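Local atomic coordinates of transcriptional regulator (Enterococcus faecalis, PDB entry 3QFI), a protein that is of unknown function but belongs to the LytR-CpsA-Psr family of regulators, with a mixed beta sheet flanked by helices. Residues V181-V184 with M185-D188; D207-W210 with D211-M214. All blocks are in the same frame, centred on the assembly; numbering follows the deposited sequence.

In the fold
Coming from the N terminus, the chain runs through most of the mixed sheet before it enters helix 166-184. Contact 1 lies where this helix ends and turns into the loop at 185-188, beside the loop before strand 227-230. The chain then passes through strand 204-206, an outermost strand of the sheet, which pairs with strand 105-109. Contact 2 follows at once, where 207-210 joins that edge strand to helix 210-216. The two contacts are in series, so neither nests in the other nor crosses it. One finishes a helix and the other starts one. The centres of contacts 1 and 2 lie about 15 Å apart, and the two do not touch.

Contact 1: V181-V184 with M185-D188; sequences VRKV and MSFD
This is the C-terminal end of helix 166-184, where S186 and M185 fold back on the last helical carbonyls. M185 is the first residue to leave helical backbone angles. M185 N still donates to V181 O at 3.0 Å, with a bent N-H...O angle of 132°. Beyond it the pattern shifts. K183 O takes two bonds from one residue. S186 N reaches it at 2.8 Å from above the carbonyl plane. S186 OG meets it at 2.7 Å in that plane, on a lone pair. OG can do so because chi1 of 74° sets it between the backbone N and the carbonyl carbon of S186. The hydroxyl and the amide together thus grip the turn on a single carbonyl. M185 lays its CG beside V181 CG1, 4.2 Å away, and its chain then bends at chi2 and chi3 and leads away from the helix end. The D188 side chain starts out towards the helix end, and its OD2 forms a salt bridge with R194 NE. The turn sits at the surface. V181 and M185 both rest on F224, in the loop before strand 227-230, and R182 NH1 makes a hydrogen bond to K225 O in the same loop.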
ATOM      1  N   VAL A 181      -8.258  -3.782  -8.587  1.00 20.24           N
ATOM      2  CA  VAL A 181      -7.512  -3.286  -9.722  1.00 26.04           C
ATOM      3  C   VAL A 181      -7.677  -4.179 -10.928  1.00 29.43           C
ATOM      4  O   VAL A 181      -7.854  -3.700 -12.053  1.00 33.76           O
ATOM      5  CB  VAL A 181      -6.035  -3.207  -9.387  1.00 26.93           C
ATOM      6  CG1 VAL A 181      -5.234  -2.911 -10.645  1.00 21.59           C
ATOM      7  CG2 VAL A 181      -5.818  -2.129  -8.333  1.00 19.25           C
ATOM      8  N   ARG A 182      -7.614  -5.483 -10.688  1.00 32.27           N
ATOM      9  CA  ARG A 182      -7.743  -6.457 -11.759  1.00 25.02           C
ATOM     10  C   ARG A 182      -9.086  -6.281 -12.471  1.00 27.75           C
ATOM     11  O   ARG A 182      -9.153  -6.293 -13.696  1.00 26.33           O
ATOM     12  CB  ARG A 182      -7.631  -7.862 -11.177  1.00 32.98           C
ATOM     13  CG  ARG A 182      -7.199  -8.905 -12.174  1.00 40.99           C
ATOM     14  CD  ARG A 182      -5.706  -9.180 -12.088  1.00 49.12           C
ATOM     15  NE  ARG A 182      -5.245  -9.948 -13.244  1.00 51.47           N
ATOM     16  CZ  ARG A 182      -4.028 -10.468 -13.365  1.00 51.73           C
ATOM     17  NH1 ARG A 182      -3.706 -11.145 -14.463  1.00 56.33           N
ATOM     18  NH2 ARG A 182      -3.140 -10.319 -12.386  1.00 45.19           N
ATOM     19  N   LYS A 183     -10.144  -6.105 -11.684  1.00 28.04           N
ATOM     20  CA  LYS A 183     -11.499  -5.921 -12.196  1.00 21.64           C
ATOM     21  C   LYS A 183     -11.648  -4.557 -12.873  1.00 27.91           C
ATOM     22  O   LYS A 183     -12.119  -4.465 -14.010  1.00 31.61           O
ATOM     23  CB  LYS A 183     -12.497  -6.021 -11.045  1.00 18.40           C
ATOM     24  CG  LYS A 183     -13.951  -6.146 -11.459  1.00 26.96           C
ATOM     25  CD  LYS A 183     -14.251  -7.534 -11.995  1.00 34.97           C
ATOM     26  CE  LYS A 183     -13.787  -8.613 -11.026  1.00 35.80           C
ATOM     27  NZ  LYS A 183     -14.382  -8.434  -9.680  1.00 33.42           N
ATOM     28  N   VAL A 184     -11.251  -3.497 -12.172  1.00 24.57           N
ATOM     29  CA  VAL A 184     -11.357  -2.151 -12.724  1.00 22.25           C
ATOM     30  C   VAL A 184     -10.644  -2.052 -14.069  1.00 31.32           C
ATOM     31  O   VAL A 184     -10.975  -1.192 -14.885  1.00 37.13           O
ATOM     32  CB  VAL A 184     -10.751  -1.077 -11.776  1.00 26.09           C
ATOM     33  CG1 VAL A 184     -10.985   0.307 -12.359  1.00 22.89           C
ATOM     34  CG2 VAL A 184     -11.380  -1.162 -10.388  1.00 19.03           C
ATOM     35  N   MET A 185      -9.668  -2.930 -14.300  1.00 30.85           N
ATOM     36  CA  MET A 185      -8.911  -2.928 -15.553  1.00 30.89           C
ATOM     37  C   MET A 185      -9.293  -4.098 -16.464  1.00 36.34           C
ATOM     38  O   MET A 185      -8.671  -4.307 -17.505  1.00 34.94           O
ATOM     39  CB  MET A 185      -7.406  -3.010 -15.270  1.00 26.14           C
ATOM     40  CG  MET A 185      -6.835  -1.895 -14.404  1.00 33.70           C
ATOM     41  SD  MET A 185      -6.662  -0.321 -15.249  1.00 35.83           S
ATOM     42  CE  MET A 185      -5.177  -0.620 -16.157  1.00 43.74           C
ATOM     43  N   SER A 186     -10.308  -4.864 -16.076  1.00 39.40           N
ATOM     44  CA  SER A 186     -10.728  -6.016 -16.867  1.00 35.00           C
ATOM     45  C   SER A 186     -11.674  -5.641 -18.003  1.00 49.53           C
ATOM     46  O   SER A 186     -12.584  -6.406 -18.330  1.00 55.18           O
ATOM     47  CB  SER A 186     -11.410  -7.055 -15.977  1.00 26.43           C
ATOM     48  OG  SER A 186     -12.707  -6.629 -15.601  1.00 13.29           O
ATOM     49  N   PHE A 187     -11.470  -4.471 -18.602  1.00 55.47           N
ATOM     50  CA  PHE A 187     -12.320  -4.034 -19.706  1.00 57.01           C
ATOM     51  C   PHE A 187     -13.767  -3.871 -19.255  1.00 56.06           C
ATOM     52  O   PHE A 187     -14.482  -4.857 -19.077  1.00 55.79           O
ATOM     53  CB  PHE A 187     -12.234  -5.051 -20.850  1.00 57.27           C
ATOM     54  CG  PHE A 187     -13.107  -4.727 -22.033  1.00 59.70           C
ATOM     55  CD1 PHE A 187     -14.428  -5.162 -22.087  1.00 61.59           C
ATOM     56  CD2 PHE A 187     -12.598  -3.998 -23.106  1.00 61.46           C
ATOM     57  CE1 PHE A 187     -15.227  -4.880 -23.194  1.00 63.90           C
ATOM     58  CE2 PHE A 187     -13.386  -3.710 -24.216  1.00 61.55           C
ATOM     59  CZ  PHE A 187     -14.704  -4.154 -24.261  1.00 63.11           C
ATOM     60  N   ASP A 188     -14.185  -2.619 -19.080  1.00 54.97           N
ATOM     61  CA  ASP A 188     -15.543  -2.294 -18.644  1.00 53.59           C
ATOM     62  C   ASP A 188     -16.165  -1.227 -19.538  1.00 53.79           C
ATOM     63  O   ASP A 188     -16.647  -0.202 -19.047  1.00 47.91           O
ATOM     64  CB  ASP A 188     -15.534  -1.777 -17.203  1.00 54.15           C
ATOM     65  CG  ASP A 188     -14.933  -2.765 -16.229  1.00 51.73           C
ATOM     66  OD1 ASP A 188     -15.503  -3.867 -16.071  1.00 42.86           O
ATOM     67  OD2 ASP A 188     -13.893  -2.429 -15.622  1.00 50.57           O
TER

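Contact 2: D207-W210 with D211-M214; sequences DLTW and DDMM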
ATOM      1  N   ASP A 207      -4.682  12.932  -6.911  1.00 27.83           N
ATOM      2  CA  ASP A 207      -4.132  13.941  -7.812  1.00 28.03           C
ATOM      3  C   ASP A 207      -4.113  13.328  -9.203  1.00 29.74           C
ATOM      4  O   ASP A 207      -3.483  13.850 -10.119  1.00 27.82           O
ATOM      5  CB  ASP A 207      -2.709  14.304  -7.393  1.00 38.03           C
ATOM      6  CG  ASP A 207      -1.798  13.087  -7.301  1.00 48.25           C
ATOM      7  OD1 ASP A 207      -2.316  11.947  -7.408  1.00 55.21           O
ATOM      8  OD2 ASP A 207      -0.570  13.271  -7.115  1.00 51.10           O
ATOM      9  N   LEU A 208      -4.811  12.202  -9.329  1.00 21.68           N
ATOM     10  CA  LEU A 208      -4.920  11.451 -10.573  1.00 19.31           C
ATOM     11  C   LEU A 208      -6.174  11.892 -11.322  1.00 16.64           C
ATOM     12  O   LEU A 208      -7.290  11.764 -10.814  1.00 28.65           O
ATOM     13  CB  LEU A 208      -4.997   9.960 -10.248  1.00 13.40           C
ATOM     14  CG  LEU A 208      -4.546   8.945 -11.300  1.00 11.49           C
ATOM     15  CD1 LEU A 208      -3.115   9.235 -11.749  1.00  6.74           C
ATOM     16  CD2 LEU A 208      -4.636   7.554 -10.699  1.00 13.91           C
ATOM     17  N   THR A 209      -5.991  12.416 -12.528  1.00 17.77           N
ATOM     18  CA  THR A 209      -7.122  12.886 -13.314  1.00 17.64           C
ATOM     19  C   THR A 209      -7.815  11.773 -14.072  1.00 20.04           C
ATOM     20  O   THR A 209      -7.366  10.627 -14.077  1.00 24.29           O
ATOM     21  CB  THR A 209      -6.707  13.976 -14.336  1.00 20.86           C
ATOM     22  OG1 THR A 209      -5.829  13.416 -15.321  1.00 18.78           O
ATOM     23  CG2 THR A 209      -6.002  15.129 -13.624  1.00 22.50           C
ATOM     24  N   TRP A 210      -8.921  12.129 -14.712  1.00 27.22           N
ATOM     25  CA  TRP A 210      -9.715  11.185 -15.480  1.00 31.37           C
ATOM     26  C   TRP A 210      -8.901  10.767 -16.693  1.00 24.00           C
ATOM     27  O   TRP A 210      -8.808   9.587 -17.018  1.00 13.12           O
ATOM     28  CB  TRP A 210     -11.011  11.860 -15.913  1.00 45.09           C
ATOM     29  CG  TRP A 210     -11.575  12.793 -14.869  1.00 62.90           C
ATOM     30  CD1 TRP A 210     -12.275  13.942 -15.101  1.00 75.13           C
ATOM     31  CD2 TRP A 210     -11.494  12.657 -13.438  1.00 68.01           C
ATOM     32  NE1 TRP A 210     -12.637  14.531 -13.911  1.00 78.04           N
ATOM     33  CE2 TRP A 210     -12.174  13.764 -12.875  1.00 72.35           C
ATOM     34  CE3 TRP A 210     -10.920  11.708 -12.577  1.00 65.76           C
ATOM     35  CZ2 TRP A 210     -12.292  13.953 -11.490  1.00 72.54           C
ATOM     36  CZ3 TRP A 210     -11.037  11.896 -11.196  1.00 69.08           C
ATOM     37  CH2 TRP A 210     -11.721  13.012 -10.670  1.00 68.42           C
ATOM     38  N   ASP A 211      -8.304  11.750 -17.357  1.00 21.49           N
ATOM     39  CA  ASP A 211      -7.472  11.484 -18.526  1.00 22.51           C
ATOM     40  C   ASP A 211      -6.363  10.497 -18.135  1.00 19.54           C
ATOM     41  O   ASP A 211      -6.005   9.613 -18.912  1.00 15.83           O
ATOM     42  CB  ASP A 211      -6.841  12.786 -19.032  1.00 26.42           C
ATOM     43  CG  ASP A 211      -7.837  13.923 -19.120  1.00 38.13           C
ATOM     44  OD1 ASP A 211      -8.770  13.841 -19.953  1.00 46.61           O
ATOM     45  OD2 ASP A 211      -7.692  14.900 -18.346  1.00 39.55           O
ATOM     46  N   ASP A 212      -5.818  10.666 -16.931  1.00 21.28           N
ATOM     47  CA  ASP A 212      -4.763   9.793 -16.450  1.00 17.80           C
ATOM     48  C   ASP A 212      -5.287   8.365 -16.398  1.00 20.15           C
ATOM     49  O   ASP A 212      -4.591   7.428 -16.781  1.00 20.29           O
ATOM     50  CB  ASP A 212      -4.271  10.234 -15.060  1.00 26.08           C
ATOM     51  CG  ASP A 212      -3.415  11.517 -15.101  1.00 29.99           C
ATOM     52  OD1 ASP A 212      -2.581  11.676 -16.020  1.00 36.44           O
ATOM     53  OD2 ASP A 212      -3.559  12.363 -14.191  1.00 25.39           O
ATOM     54  N   MET A 213      -6.523   8.205 -15.940  1.00 27.72           N
ATOM     55  CA  MET A 213      -7.145   6.888 -15.851  1.00 31.14           C
ATOM     56  C   MET A 213      -7.322   6.272 -17.243  1.00 31.60           C
ATOM     57  O   MET A 213      -6.974   5.107 -17.464  1.00 22.74           O
ATOM     58  CB  MET A 213      -8.508   6.993 -15.171  1.00 35.05           C
ATOM     59  CG  MET A 213      -8.674   6.033 -14.026  1.00 42.22           C
ATOM     60  SD  MET A 213      -7.584   6.470 -12.677  1.00 49.95           S
ATOM     61  CE  MET A 213      -8.672   7.591 -11.732  1.00 50.68           C
ATOM     62  N   MET A 214      -7.866   7.054 -18.173  1.00 30.00           N
ATOM     63  CA  MET A 214      -8.078   6.589 -19.541  1.00 32.67           C
ATOM     64  C   MET A 214      -6.742   6.204 -20.184  1.00 37.76           C
ATOM     65  O   MET A 214      -6.693   5.303 -21.020  1.00 44.54           O
ATOM     66  CB  MET A 214      -8.767   7.672 -20.389  1.00 34.92           C
ATOM     67  CG  MET A 214     -10.201   8.033 -19.973  1.00 31.47           C
ATOM     68  SD  MET A 214     -11.505   6.822 -20.399  1.00 36.88           S
ATOM     69  CE  MET A 214     -11.323   5.608 -19.075  1.00 39.52           C
TER
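This is a helix N-cap, at the surface where the chain leaves strand 204-206 and starts helix 210-216. T209 and D212 form a capping box. T209 holds the N-cap position, and D212 N donates to its OG1 at 3.2 Å. The return bond of the box runs from T209 N to D212 OD2, 2.9 Å long with an N-H...O angle of 160°. It meets the carboxylate oxygen on the anti side, close to the carboxylate plane. T209 OG1 donates to the same oxygen at 2.7 Å, but from above that plane. OD2 therefore has two donors from one residue, which should limit how far the carboxylate can rotate. With chi1 at 66°, T209 OG1 sits between the backbone N and the carbonyl carbon, from where it can reach both D212 N and D212 OD2. Helical backbone bonds begin here too, with M213 N to T209 O and M214 N to W210 O. Just before the cap, D207 OD1 accepts from Y106 N and the side chains of D207 and L208 touch H105, which ties the loop leading into the helix to strand 105-109. L208 divides its branches between two helix residues: CD1 packs on D212 CB at 3.6 Å, and CD2 lies 3.7 Å from M213 SD, with the L208 and M213 side chains crossing at about a right angle.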